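Long-range contacts in endoglucanase (Thermotoga maritima, PDB 2FVG), which is probably a metal-dependent aminopeptidase of the M42 family, expected to use two divalent cations per subunit, despite being named an endoglucanase: residues Tyr36-Gly41 and Ala205-Gln210; Leu46-Asp51 and Ala186-Phe191; Tyr154-Gly159 and Ile314-Tyr319; Arg160-Ala165 and Ser309-Ile314. All coordinates share one frame; numbering follows the deposited sequence.

Contact 1. Residues Tyr36-Gly41 and Ala205-Gln210; sequences YTDVLG and AVVVEQ. With EDO (1,2-ethanediol), chain B.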
loop_
_atom_site.group_PDB
_atom_site.type_symbol
_atom_site.label_atom_id
_atom_site.label_comp_id
_atom_site.label_asym_id
_atom_site.label_seq_id
_atom_site.Cartn_x
_atom_site.Cartn_y
_atom_site.Cartn_z
ATOM N N TYR A 36 7.055 -4.017 17.119
ATOM C CA TYR A 36 5.844 -3.956 17.931
ATOM C C TYR A 36 4.698 -3.295 17.189
ATOM O O TYR A 36 4.909 -2.620 16.192
ATOM C CB TYR A 36 6.107 -3.224 19.256
ATOM C CG TYR A 36 6.398 -1.748 19.094
ATOM C CD1 TYR A 36 7.693 -1.297 18.841
ATOM C CD2 TYR A 36 5.375 -0.803 19.202
ATOM C CE1 TYR A 36 7.964 0.055 18.689
ATOM C CE2 TYR A 36 5.630 0.549 19.051
ATOM C CZ TYR A 36 6.929 0.973 18.797
ATOM O OH TYR A 36 7.186 2.318 18.646
ATOM N N THR A 37 3.486 -3.516 17.682
ATOM C CA THR A 37 2.299 -2.886 17.149
ATOM C C THR A 37 1.947 -1.730 18.094
ATOM O O THR A 37 1.716 -1.954 19.288
ATOM C CB THR A 37 1.124 -3.887 17.075
ATOM O OG1 THR A 37 1.447 -4.934 16.152
ATOM C CG2 THR A 37 -0.143 -3.206 16.611
ATOM N N ASP A 38 1.913 -0.500 17.582
ATOM C CA ASP A 38 1.559 0.639 18.435
ATOM C C ASP A 38 0.075 0.568 18.767
ATOM O O ASP A 38 -0.596 -0.363 18.332
ATOM C CB ASP A 38 1.958 1.989 17.822
ATOM C CG ASP A 38 1.098 2.392 16.631
ATOM O OD1 ASP A 38 0.108 1.694 16.299
ATOM O OD2 ASP A 38 1.417 3.441 16.030
ATOM N N VAL A 39 -0.440 1.550 19.500
ATOM C CA VAL A 39 -1.851 1.529 19.948
ATOM C C VAL A 39 -2.920 1.644 18.836
ATOM O O VAL A 39 -4.045 1.184 19.013
ATOM C CB VAL A 39 -2.098 2.546 21.111
ATOM C CG1 VAL A 39 -1.843 3.980 20.656
ATOM C CG2 VAL A 39 -3.507 2.399 21.714
ATOM N N LEU A 40 -2.574 2.229 17.692
ATOM C CA LEU A 40 -3.540 2.368 16.582
ATOM C C LEU A 40 -3.526 1.153 15.652
ATOM O O LEU A 40 -4.476 0.913 14.895
ATOM C CB LEU A 40 -3.249 3.641 15.790
ATOM C CG LEU A 40 -3.173 4.893 16.657
ATOM C CD1 LEU A 40 -2.366 5.982 15.977
ATOM C CD2 LEU A 40 -4.581 5.372 17.065
ATOM N N GLY A 41 -2.444 0.380 15.709
ATOM C CA GLY A 41 -2.337 -0.816 14.898
ATOM C C GLY A 41 -1.194 -0.807 13.916
ATOM O O GLY A 41 -1.040 -1.760 13.137
ATOM N N ALA A 205 0.341 11.988 13.655
ATOM C CA ALA A 205 0.868 12.924 14.643
ATOM C C ALA A 205 1.402 12.056 15.785
ATOM O O ALA A 205 2.328 12.437 16.502
ATOM C CB ALA A 205 -0.229 13.850 15.140
ATOM N N VAL A 206 0.803 10.871 15.913
ATOM C CA VAL A 206 1.163 9.871 16.911
ATOM C C VAL A 206 2.498 9.187 16.574
ATOM O O VAL A 206 3.418 9.219 17.382
ATOM C CB VAL A 206 0.003 8.835 17.112
ATOM C CG1 VAL A 206 0.443 7.640 17.957
ATOM C CG2 VAL A 206 -1.215 9.515 17.733
ATOM N N VAL A 207 2.612 8.598 15.386
ATOM C CA VAL A 207 3.833 7.886 14.983
ATOM C C VAL A 207 5.068 8.793 15.018
ATOM O O VAL A 207 6.136 8.392 15.479
ATOM C CB VAL A 207 3.651 7.189 13.618
ATOM C CG1 VAL A 207 4.893 6.414 13.203
ATOM C CG2 VAL A 207 2.477 6.242 13.702
ATOM N N VAL A 208 4.904 10.024 14.552
ATOM C CA VAL A 208 5.980 11.004 14.575
ATOM C C VAL A 208 6.276 11.477 15.995
ATOM O O VAL A 208 7.436 11.647 16.352
ATOM C CB VAL A 208 5.701 12.165 13.597
ATOM C CG1 VAL A 208 6.318 13.477 14.078
ATOM C CG2 VAL A 208 6.196 11.789 12.221
ATOM N N GLU A 209 5.238 11.671 16.807
ATOM C CA GLU A 209 5.445 12.082 18.190
ATOM C C GLU A 209 6.132 10.982 18.991
ATOM O O GLU A 209 6.954 11.279 19.850
ATOM C CB GLU A 209 4.132 12.502 18.871
ATOM N N GLN A 210 5.801 9.721 18.712
ATOM C CA GLN A 210 6.411 8.610 19.432
ATOM C C GLN A 210 7.835 8.304 18.947
ATOM O O GLN A 210 8.683 7.975 19.765
ATOM C CB GLN A 210 5.523 7.335 19.478
ATOM C CG GLN A 210 5.236 6.637 18.115
ATOM C CD GLN A 210 4.493 5.271 18.210
ATOM O OE1 GLN A 210 3.370 5.116 17.695
ATOM N NE2 GLN A 210 5.126 4.288 18.865
HETATM C C1 EDO B . 0.111 -0.794 22.780
HETATM O O1 EDO B . -0.536 -1.735 21.915
HETATM C C2 EDO B . 1.624 -0.970 22.683
HETATM O O2 EDO B . 2.263 0.306 22.817
#

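Contact 2. Residues Leu46-Asp51 and Ala186-Phe191; sequences LKRGRD and AYDTYF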
loop_
_atom_site.group_PDB
_atom_site.type_symbol
_atom_site.label_atom_id
_atom_site.label_comp_id
_atom_site.label_asym_id
_atom_site.label_seq_id
_atom_site.Cartn_x
_atom_site.Cartn_y
_atom_site.Cartn_z
ATOM N N LEU A 46 12.154 -1.906 13.904
ATOM C CA LEU A 46 13.391 -1.125 14.042
ATOM C C LEU A 46 14.624 -1.881 13.585
ATOM O O LEU A 46 14.853 -3.029 13.975
ATOM C CB LEU A 46 13.601 -0.700 15.501
ATOM C CG LEU A 46 14.930 -0.096 15.961
ATOM C CD1 LEU A 46 15.299 1.150 15.163
ATOM C CD2 LEU A 46 14.888 0.238 17.449
ATOM N N LYS A 47 15.425 -1.229 12.756
ATOM C CA LYS A 47 16.684 -1.787 12.363
ATOM C C LYS A 47 17.696 -0.740 12.826
ATOM O O LYS A 47 17.801 0.322 12.227
ATOM C CB LYS A 47 16.740 -2.003 10.850
ATOM C CG LYS A 47 17.933 -2.788 10.398
ATOM C CD LYS A 47 17.755 -4.255 10.686
ATOM C CE LYS A 47 19.020 -5.010 10.346
ATOM N NZ LYS A 47 18.792 -6.448 10.624
ATOM N N ARG A 48 18.402 -1.021 13.919
ATOM C CA ARG A 48 19.374 -0.085 14.455
ATOM C C ARG A 48 20.509 0.122 13.457
ATOM O O ARG A 48 20.867 -0.786 12.693
ATOM C CB ARG A 48 19.888 -0.517 15.837
ATOM C CG ARG A 48 18.778 -0.565 16.892
ATOM C CD ARG A 48 19.238 -0.802 18.339
ATOM N NE ARG A 48 18.091 -0.574 19.228
ATOM C CZ ARG A 48 17.260 -1.519 19.677
ATOM N NH1 ARG A 48 17.457 -2.807 19.393
ATOM N NH2 ARG A 48 16.238 -1.180 20.448
ATOM N N GLY A 49 21.070 1.321 13.455
ATOM C CA GLY A 49 22.121 1.631 12.506
ATOM C C GLY A 49 23.448 1.776 13.189
ATOM O O GLY A 49 23.584 1.439 14.366
ATOM N N ARG A 50 24.443 2.246 12.443
ATOM C CA ARG A 50 25.762 2.474 13.025
ATOM C C ARG A 50 25.653 3.621 14.023
ATOM O O ARG A 50 26.281 3.587 15.074
ATOM C CB ARG A 50 26.811 2.801 11.953
ATOM C CG ARG A 50 27.140 1.624 11.042
ATOM C CD ARG A 50 28.156 1.963 9.923
ATOM N NE ARG A 50 27.604 2.761 8.815
ATOM C CZ ARG A 50 26.831 2.279 7.835
ATOM N NH1 ARG A 50 26.466 0.999 7.828
ATOM N NH2 ARG A 50 26.392 3.079 6.864
ATOM N N ASP A 51 24.791 4.593 13.705
ATOM C CA ASP A 51 24.630 5.796 14.502
ATOM C C ASP A 51 23.185 5.962 14.996
ATOM O O ASP A 51 22.259 6.150 14.205
ATOM C CB ASP A 51 25.089 6.971 13.638
ATOM C CG ASP A 51 25.096 8.296 14.369
ATOM O OD1 ASP A 51 24.291 8.491 15.307
ATOM O OD2 ASP A 51 25.899 9.158 13.950
ATOM N N ALA A 186 22.642 3.316 8.108
ATOM C CA ALA A 186 23.605 4.271 8.643
ATOM C C ALA A 186 23.108 4.802 9.989
ATOM O O ALA A 186 23.907 4.972 10.899
ATOM C CB ALA A 186 23.848 5.406 7.669
ATOM N N TYR A 187 21.786 5.016 10.098
ATOM C CA TYR A 187 21.115 5.534 11.287
ATOM C C TYR A 187 19.946 4.632 11.672
ATOM O O TYR A 187 19.400 3.915 10.833
ATOM C CB TYR A 187 20.544 6.963 11.030
ATOM C CG TYR A 187 21.613 7.956 10.741
ATOM C CD1 TYR A 187 22.331 8.537 11.781
ATOM C CD2 TYR A 187 21.977 8.268 9.429
ATOM C CE1 TYR A 187 23.371 9.427 11.534
ATOM C CE2 TYR A 187 23.022 9.156 9.167
ATOM C CZ TYR A 187 23.709 9.735 10.230
ATOM O OH TYR A 187 24.749 10.613 10.011
ATOM N N ASP A 188 19.547 4.694 12.934
ATOM C CA ASP A 188 18.424 3.907 13.394
ATOM C C ASP A 188 17.307 4.095 12.405
ATOM O O ASP A 188 16.882 5.220 12.162
ATOM C CB ASP A 188 17.974 4.341 14.783
ATOM C CG ASP A 188 18.848 3.795 15.891
ATOM O OD1 ASP A 188 19.922 3.180 15.630
ATOM O OD2 ASP A 188 18.441 3.983 17.058
ATOM N N THR A 189 16.841 3.001 11.815
ATOM C CA THR A 189 15.815 3.111 10.787
ATOM C C THR A 189 14.576 2.359 11.189
ATOM O O THR A 189 14.642 1.184 11.468
ATOM C CB THR A 189 16.343 2.605 9.421
ATOM O OG1 THR A 189 17.451 3.416 9.028
ATOM C CG2 THR A 189 15.254 2.701 8.332
ATOM N N TYR A 190 13.454 3.056 11.251
ATOM C CA TYR A 190 12.173 2.424 11.558
ATOM C C TYR A 190 11.404 2.153 10.265
ATOM O O TYR A 190 11.200 3.056 9.455
ATOM C CB TYR A 190 11.330 3.323 12.455
ATOM C CG TYR A 190 11.911 3.508 13.837
ATOM C CD1 TYR A 190 12.860 4.489 14.090
ATOM C CD2 TYR A 190 11.497 2.702 14.895
ATOM C CE1 TYR A 190 13.397 4.652 15.370
ATOM C CE2 TYR A 190 12.020 2.862 16.170
ATOM C CZ TYR A 190 12.972 3.833 16.402
ATOM O OH TYR A 190 13.499 3.973 17.678
ATOM N N PHE A 191 11.039 0.899 10.052
ATOM C CA PHE A 191 10.211 0.519 8.920
ATOM C C PHE A 191 8.803 0.446 9.480
ATOM O O PHE A 191 8.506 -0.373 10.351
ATOM C CB PHE A 191 10.669 -0.811 8.322
ATOM C CG PHE A 191 12.010 -0.731 7.673
ATOM C CD1 PHE A 191 13.169 -0.849 8.423
ATOM C CD2 PHE A 191 12.120 -0.487 6.300
ATOM C CE1 PHE A 191 14.420 -0.758 7.809
ATOM C CE2 PHE A 191 13.359 -0.406 5.682
ATOM C CZ PHE A 191 14.507 -0.539 6.433
#

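Contact 3. Residues Tyr154-Gly159 and Ile314-Tyr319; sequences YIEKNG and IDLNDY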
loop_
_atom_site.group_PDB
_atom_site.type_symbol
_atom_site.label_atom_id
_atom_site.label_comp_id
_atom_site.label_asym_id
_atom_site.label_seq_id
_atom_site.Cartn_x
_atom_site.Cartn_y
_atom_site.Cartn_z
ATOM N N TYR A 154 -3.350 -13.061 -8.686
ATOM C CA TYR A 154 -2.122 -12.340 -8.934
ATOM C C TYR A 154 -1.387 -13.099 -10.020
ATOM O O TYR A 154 -1.003 -14.240 -9.821
ATOM C CB TYR A 154 -1.266 -12.266 -7.670
ATOM C CG TYR A 154 0.128 -11.708 -7.890
ATOM C CD1 TYR A 154 1.191 -12.544 -8.227
ATOM C CD2 TYR A 154 0.386 -10.350 -7.740
ATOM C CE1 TYR A 154 2.464 -12.042 -8.419
ATOM C CE2 TYR A 154 1.643 -9.838 -7.918
ATOM C CZ TYR A 154 2.683 -10.681 -8.265
ATOM O OH TYR A 154 3.943 -10.164 -8.437
ATOM N N ILE A 155 -1.202 -12.479 -11.173
ATOM C CA ILE A 155 -0.473 -13.125 -12.260
ATOM C C ILE A 155 0.749 -12.309 -12.618
ATOM O O ILE A 155 0.706 -11.096 -12.677
ATOM C CB ILE A 155 -1.359 -13.441 -13.494
ATOM C CG1 ILE A 155 -2.086 -12.182 -13.986
ATOM C CG2 ILE A 155 -2.370 -14.533 -13.140
ATOM C CD1 ILE A 155 -2.780 -12.316 -15.358
ATOM N N GLU A 156 1.842 -12.993 -12.890
ATOM C CA GLU A 156 3.104 -12.339 -13.140
ATOM C C GLU A 156 3.755 -12.976 -14.360
ATOM O O GLU A 156 4.033 -14.175 -14.338
ATOM C CB GLU A 156 3.947 -12.631 -11.904
ATOM C CG GLU A 156 5.260 -11.942 -11.711
ATOM C CD GLU A 156 5.950 -12.471 -10.446
ATOM O OE1 GLU A 156 6.430 -13.630 -10.478
ATOM O OE2 GLU A 156 6.009 -11.745 -9.419
ATOM N N LYS A 157 3.970 -12.218 -15.436
ATOM C CA LYS A 157 4.714 -12.776 -16.577
ATOM C C LYS A 157 5.408 -11.714 -17.405
ATOM O O LYS A 157 4.886 -10.609 -17.602
ATOM C CB LYS A 157 3.849 -13.672 -17.474
ATOM C CG LYS A 157 4.662 -14.726 -18.295
ATOM N N ASN A 158 6.601 -12.061 -17.877
ATOM C CA ASN A 158 7.392 -11.179 -18.732
ATOM C C ASN A 158 7.574 -9.805 -18.124
ATOM O O ASN A 158 7.408 -8.787 -18.788
ATOM C CB ASN A 158 6.792 -11.109 -20.146
ATOM C CG ASN A 158 6.964 -12.403 -20.904
ATOM O OD1 ASN A 158 8.028 -13.004 -20.874
ATOM N ND2 ASN A 158 5.920 -12.836 -21.586
ATOM N N GLY A 159 7.869 -9.809 -16.830
ATOM C CA GLY A 159 8.186 -8.609 -16.088
ATOM C C GLY A 159 7.034 -7.739 -15.656
ATOM O O GLY A 159 7.260 -6.672 -15.120
ATOM N N ILE A 314 2.040 -3.618 -12.338
ATOM C CA ILE A 314 3.338 -3.027 -12.031
ATOM C C ILE A 314 4.406 -3.707 -12.889
ATOM O O ILE A 314 4.229 -4.845 -13.335
ATOM C CB ILE A 314 3.733 -3.096 -10.537
ATOM C CG1 ILE A 314 3.971 -4.537 -10.087
ATOM C CG2 ILE A 314 2.709 -2.368 -9.664
ATOM C CD1 ILE A 314 4.776 -4.631 -8.809
ATOM N N ASP A 315 5.501 -3.001 -13.124
ATOM C CA ASP A 315 6.602 -3.526 -13.885
ATOM C C ASP A 315 7.583 -3.979 -12.824
ATOM O O ASP A 315 7.917 -3.203 -11.925
ATOM C CB ASP A 315 7.182 -2.416 -14.780
ATOM C CG ASP A 315 8.300 -2.903 -15.654
ATOM O OD1 ASP A 315 9.430 -3.020 -15.151
ATOM O OD2 ASP A 315 8.061 -3.157 -16.852
ATOM N N LEU A 316 8.018 -5.236 -12.897
ATOM C CA LEU A 316 8.957 -5.776 -11.906
ATOM C C LEU A 316 10.355 -5.129 -11.926
ATOM O O LEU A 316 11.045 -5.127 -10.907
ATOM C CB LEU A 316 9.007 -7.312 -11.945
ATOM C CG LEU A 316 7.674 -8.007 -11.597
ATOM C CD1 LEU A 316 7.781 -9.500 -11.785
ATOM C CD2 LEU A 316 7.230 -7.680 -10.170
ATOM N N ASN A 317 10.787 -4.599 -13.064
ATOM C CA ASN A 317 12.060 -3.884 -13.073
ATOM C C ASN A 317 11.938 -2.600 -12.254
ATOM O O ASN A 317 12.871 -2.219 -11.552
ATOM C CB ASN A 317 12.524 -3.553 -14.497
ATOM C CG ASN A 317 12.968 -4.774 -15.266
ATOM O OD1 ASN A 317 13.688 -5.626 -14.742
ATOM N ND2 ASN A 317 12.563 -4.855 -16.530
ATOM N N ASP A 318 10.790 -1.929 -12.349
ATOM C CA ASP A 318 10.550 -0.714 -11.560
ATOM C C ASP A 318 10.540 -1.066 -10.078
ATOM O O ASP A 318 11.124 -0.373 -9.263
ATOM C CB ASP A 318 9.198 -0.103 -11.886
ATOM C CG ASP A 318 9.156 0.567 -13.224
ATOM O OD1 ASP A 318 10.212 0.933 -13.800
ATOM O OD2 ASP A 318 8.026 0.743 -13.688
ATOM N N TYR A 319 9.807 -2.118 -9.731
ATOM C CA TYR A 319 9.764 -2.602 -8.359
ATOM C C TYR A 319 11.179 -2.838 -7.782
ATOM O O TYR A 319 11.478 -2.434 -6.642
ATOM C CB TYR A 319 8.967 -3.896 -8.309
ATOM C CG TYR A 319 8.969 -4.540 -6.947
ATOM C CD1 TYR A 319 9.977 -5.447 -6.574
ATOM C CD2 TYR A 319 7.953 -4.268 -6.036
ATOM C CE1 TYR A 319 9.975 -6.032 -5.314
ATOM C CE2 TYR A 319 7.933 -4.843 -4.802
ATOM C CZ TYR A 319 8.927 -5.718 -4.435
ATOM O OH TYR A 319 8.855 -6.286 -3.190
#

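Contact 4. Residues Arg160-Ala165 and Ser309-Ile314; sequences RAVGKA and SPNSII. With EDO (1,2-ethanediol), chain C.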
loop_
_atom_site.group_PDB
_atom_site.type_symbol
_atom_site.label_atom_id
_atom_site.label_comp_id
_atom_site.label_asym_id
_atom_site.label_seq_id
_atom_site.Cartn_x
_atom_site.Cartn_y
_atom_site.Cartn_z
ATOM N N ARG A 160 5.801 -8.175 -15.864
ATOM C CA ARG A 160 4.661 -7.359 -15.459
ATOM C C ARG A 160 3.836 -8.218 -14.533
ATOM O O ARG A 160 3.783 -9.430 -14.724
ATOM C CB ARG A 160 3.825 -6.939 -16.678
ATOM C CG ARG A 160 4.539 -6.012 -17.649
ATOM C CD ARG A 160 4.517 -4.559 -17.188
ATOM N NE ARG A 160 5.534 -3.738 -17.857
ATOM C CZ ARG A 160 5.360 -2.975 -18.932
ATOM N NH1 ARG A 160 4.174 -2.884 -19.536
ATOM N NH2 ARG A 160 6.400 -2.291 -19.409
ATOM N N ALA A 161 3.212 -7.602 -13.530
ATOM C CA ALA A 161 2.369 -8.325 -12.600
ATOM C C ALA A 161 1.029 -7.621 -12.504
ATOM O O ALA A 161 0.961 -6.402 -12.555
ATOM C CB ALA A 161 3.031 -8.410 -11.250
ATOM N N VAL A 162 -0.035 -8.399 -12.372
ATOM C CA VAL A 162 -1.409 -7.868 -12.302
ATOM C C VAL A 162 -2.052 -8.420 -11.035
ATOM O O VAL A 162 -1.893 -9.614 -10.709
ATOM C CB VAL A 162 -2.268 -8.319 -13.519
ATOM C CG1 VAL A 162 -3.690 -7.665 -13.484
ATOM C CG2 VAL A 162 -1.567 -7.987 -14.826
ATOM N N GLY A 163 -2.740 -7.552 -10.307
ATOM C CA GLY A 163 -3.421 -7.944 -9.080
ATOM C C GLY A 163 -4.025 -6.723 -8.439
ATOM O O GLY A 163 -3.954 -5.636 -8.986
ATOM N N LYS A 164 -4.613 -6.900 -7.266
ATOM C CA LYS A 164 -5.251 -5.801 -6.589
ATOM C C LYS A 164 -4.360 -5.286 -5.473
ATOM O O LYS A 164 -3.337 -5.904 -5.123
ATOM C CB LYS A 164 -6.599 -6.244 -6.005
ATOM C CG LYS A 164 -6.437 -7.180 -4.816
ATOM C CD LYS A 164 -7.719 -7.369 -4.117
ATOM C CE LYS A 164 -7.585 -8.282 -2.917
ATOM N NZ LYS A 164 -6.857 -7.694 -1.772
ATOM N N ALA A 165 -4.789 -4.155 -4.914
ATOM C CA ALA A 165 -4.170 -3.485 -3.771
ATOM C C ALA A 165 -2.669 -3.260 -3.932
ATOM O O ALA A 165 -1.966 -3.188 -2.931
ATOM C CB ALA A 165 -4.432 -4.264 -2.495
ATOM N N SER A 309 -10.056 -2.182 -12.853
ATOM C CA SER A 309 -10.248 -1.935 -11.404
ATOM C C SER A 309 -11.146 -3.056 -10.845
ATOM O O SER A 309 -12.225 -3.297 -11.396
ATOM C CB SER A 309 -10.840 -0.536 -11.164
ATOM O OG SER A 309 -10.584 -0.066 -9.846
ATOM N N PRO A 310 -10.747 -3.707 -9.724
ATOM C CA PRO A 310 -9.673 -3.503 -8.729
ATOM C C PRO A 310 -8.231 -3.696 -9.181
ATOM O O PRO A 310 -7.320 -3.238 -8.506
ATOM C CB PRO A 310 -9.993 -4.561 -7.669
ATOM C CG PRO A 310 -10.599 -5.688 -8.448
ATOM C CD PRO A 310 -11.428 -5.005 -9.512
ATOM N N ASN A 311 -8.010 -4.347 -10.307
ATOM C CA ASN A 311 -6.638 -4.634 -10.732
ATOM C C ASN A 311 -5.819 -3.526 -11.367
ATOM O O ASN A 311 -6.347 -2.643 -12.050
ATOM C CB ASN A 311 -6.646 -5.834 -11.664
ATOM C CG ASN A 311 -7.056 -7.080 -10.957
ATOM O OD1 ASN A 311 -6.780 -7.235 -9.769
ATOM N ND2 ASN A 311 -7.722 -7.980 -11.664
ATOM N N SER A 312 -4.518 -3.593 -11.129
ATOM C CA SER A 312 -3.581 -2.717 -11.795
ATOM C C SER A 312 -2.339 -3.524 -12.129
ATOM O O SER A 312 -2.245 -4.699 -11.769
ATOM C CB SER A 312 -3.262 -1.466 -10.980
ATOM O OG SER A 312 -2.561 -1.793 -9.816
ATOM N N ILE A 313 -1.383 -2.882 -12.798
ATOM C CA ILE A 313 -0.189 -3.541 -13.296
ATOM C C ILE A 313 1.053 -2.851 -12.802
ATOM O O ILE A 313 1.114 -1.628 -12.820
ATOM C CB ILE A 313 -0.169 -3.426 -14.849
ATOM C CG1 ILE A 313 -1.544 -3.790 -15.456
ATOM C CG2 ILE A 313 0.957 -4.251 -15.481
ATOM C CD1 ILE A 313 -1.752 -3.260 -16.851
ATOM N N ILE A 314 2.040 -3.618 -12.338
ATOM C CA ILE A 314 3.338 -3.027 -12.031
ATOM C C ILE A 314 4.406 -3.707 -12.889
ATOM O O ILE A 314 4.229 -4.845 -13.335
ATOM C CB ILE A 314 3.733 -3.096 -10.537
ATOM C CG1 ILE A 314 3.971 -4.537 -10.087
ATOM C CG2 ILE A 314 2.709 -2.368 -9.664
ATOM C CD1 ILE A 314 4.776 -4.631 -8.809
HETATM C C1 EDO C . -7.646 -2.853 -4.061
HETATM O O1 EDO C . -8.932 -2.976 -3.461
HETATM C C2 EDO C . -7.824 -2.284 -5.463
HETATM O O2 EDO C . -6.638 -2.506 -6.228
HETATM O O HOH W 1 -3.653 -3.018 -7.912
#

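Contact 1. Residues Tyr36-Gly41 and Ala205-Gln210
The ring of Tyr36 meets the side-chain amide of Gln210 at its edge, in the ring plane, with the phenol OH leading; ring and amide planes stand 38° apart and the two side chains slide past each other in opposite directions. The modelled Gln210 NE2, whose identity is doubtful because the amide is probably turned over, lies 2.9 Å from Tyr36 OH. The side chains of Gln210 and Asp38 cross at about a right angle, yet their amide and carboxylate planes are only 22° apart, nearly coplanar. Asp38 CG sits between its own backbone N and carbonyl carbon (chi1 72°), which turns OD1 back onto its own chain. There OD1 accepts from Gly41 N at 2.9 Å, an Asx motif that shapes the turn, with a weaker bond from Leu40 N. Its other oxygen, OD2, bonds to Asn42 and lies 3.8 Å from Val207 CG2. Farther along the turn, Leu40 and Val206 reach tip to tip, CD1 to CG1 at 3.8 Å. Leu40 also comes within about 4 Å, side chain to side chain, of Glu197, the predicted proton acceptor. The contact thus sets the turn after strand 34-37 against helix 205-211, while strand 43-47 adds Ile44, which touches Tyr36, Asp38 and Gln210.

Contact 2. Residues Leu46-Asp51 and Ala186-Phe191
Leu46 is swung by its first torsion (chi1 169°, CG opposite the backbone N) across the ring of Tyr190, whose own CG lies opposite its carbonyl carbon. Leu46 CD1 thereby lies over the middle of one ring face, 3.8 Å from the centroid and 13° off the normal, a CH-pi contact. On the other face of the sheet Lys47 CB meets the edge of the Phe191 ring, and its bent chain carries NZ off to Leu31 O. The backbones pair as antiparallel strands: Lys47 N to Thr189 O at 2.8 Å and Thr189 N to Lys47 O at 2.9 Å make Lys47 and Thr189 a hydrogen-bonded pair, with Leu46 and Tyr190 the adjoining non-hydrogen-bonded pair. This joins strand 43-47 to strand 187-194 in the large mixed sheet. Past Lys47 a side chain takes over: Asp188 OD1 accepts from Gly49 N at 3.1 Å, on the anti side of the carboxylate, and also binds Ser52 OG. The chain then turns, and Asp51 N donates to Ala186 O at 3.0 Å. The Asp51 carboxylate lies alongside the Tyr187 ring, their planes 46° apart; CG comes to 3.5 Å from Tyr187 CE1, while Asp51 OD1 bonds to Ser53 OG.

Contact 3. Residues Tyr154-Gly159 and Ile314-Tyr319
Glu156 and Leu316 cross at about a right angle, the methylene CG of the glutamate meeting the Leu316 methyl CD1 at 3.5 Å. The carboxylate follows behind: Glu156 OE2 is 3.7 Å from that same methyl. With CG anti to the backbone N (chi1 -171°) and the chain extended beyond it, the glutamate reaches Leu316 at the start of the helix, and Leu316 CB points toward the other segment. The carboxylate is also held from within its own segment, by the residue just before the strand: Tyr154 OH donates to Glu156 OE2 at 2.8 Å, reaching the oxygen on the anti side and 33° out of the carboxylate plane, with OE2 in the plane of the tyrosine ring at its edge. Between the backbones, Leu316 N donates to Gly159 O at 2.8 Å, the N-H...O angle of 171° making it nearly straight, and the Asp315 CA-H makes a second, CH...O approach to this oxygen. The segments meet where strand 312-315 passes into helix 316-332, with Asp315 as the N-cap: its OD1 receives weak bonds from the N of Asn317 and of Asp318. Its other oxygen, OD2, forms a salt bridge with Arg160, so one aspartate serves both the helix start and the hairpin of strands 155-157 and 160-163. Tyr154 packs against Leu4, Lys5 and Met9 of helix 4-9.

Contact 4. Residues Arg160-Ala165 and Ser309-Ile314
Four backbone hydrogen bonds join Ala161 to Ile314 and Gly163 to Ser312 as antiparallel hydrogen-bonded pairs. In the first pair Ala161 N donates to Ile314 O at 2.9 Å and Ile314 N to Ala161 O at 3.0 Å, both donors lying in the carbonyl plane. In the second, Ser312 N reaches Gly163 O at 3.0 Å, and Gly163 N returns a longer bond to Ser312 O. Gly163 O also accepts from a water that lies beside Ser312 OG. Lys164, bent at its last torsion, takes NZ away from residues 309-314 to a salt bridge with Glu64. Farther along, Ala165 N donates to O2 of a 1,2-ethanediol, probably from the crystallisation liquor, at 2.8 Å; the same O2 lies very close to Pro310 O. Packing flanks this ladder on both faces. Val162 and Ile313, a non-hydrogen-bonded pair, meet through CG2 and CG1 at 4.2 Å, and the Val162 and Asn311 side chains cross at about a right angle, CG1 to CB at 3.9 Å. Opposite, Ala161 CB touches Ile314 CG1, which a chi1 of 67° holds between the backbone N and the carbonyl carbon. Between side chains, Asn311 is about 5 Å from His308 and Ser312 about 6 Å from Asp167, both predicted metal ligands. Phe166 of helix 166-180 packs against Ala161, Ser312 and Ile314, and strand 160-163 lies between strands 155-157 and 312-315.

From the N terminus, the turn after strand 34-37 opens contact 1, and strand 43-47 soon opens contact 2. The chain then passes through 154-159 and 160-165, which open contacts 3 and 4, before strand 187-194 closes contact 2 and helix 205-211 closes contact 1. Contact 2 is therefore nested inside contact 1. Residues 309-314 and 314-319 close contacts 4 and 3 late in the chain, contact 4 nested inside contact 3 and both crossing the first two. Contacts 3 and 4 share Ile314 and touch, through neighbouring strands 155-157 and 160-163. The two pairs lie about 30 to 33 Å apart between centres, yet all four reach the same mixed sheet.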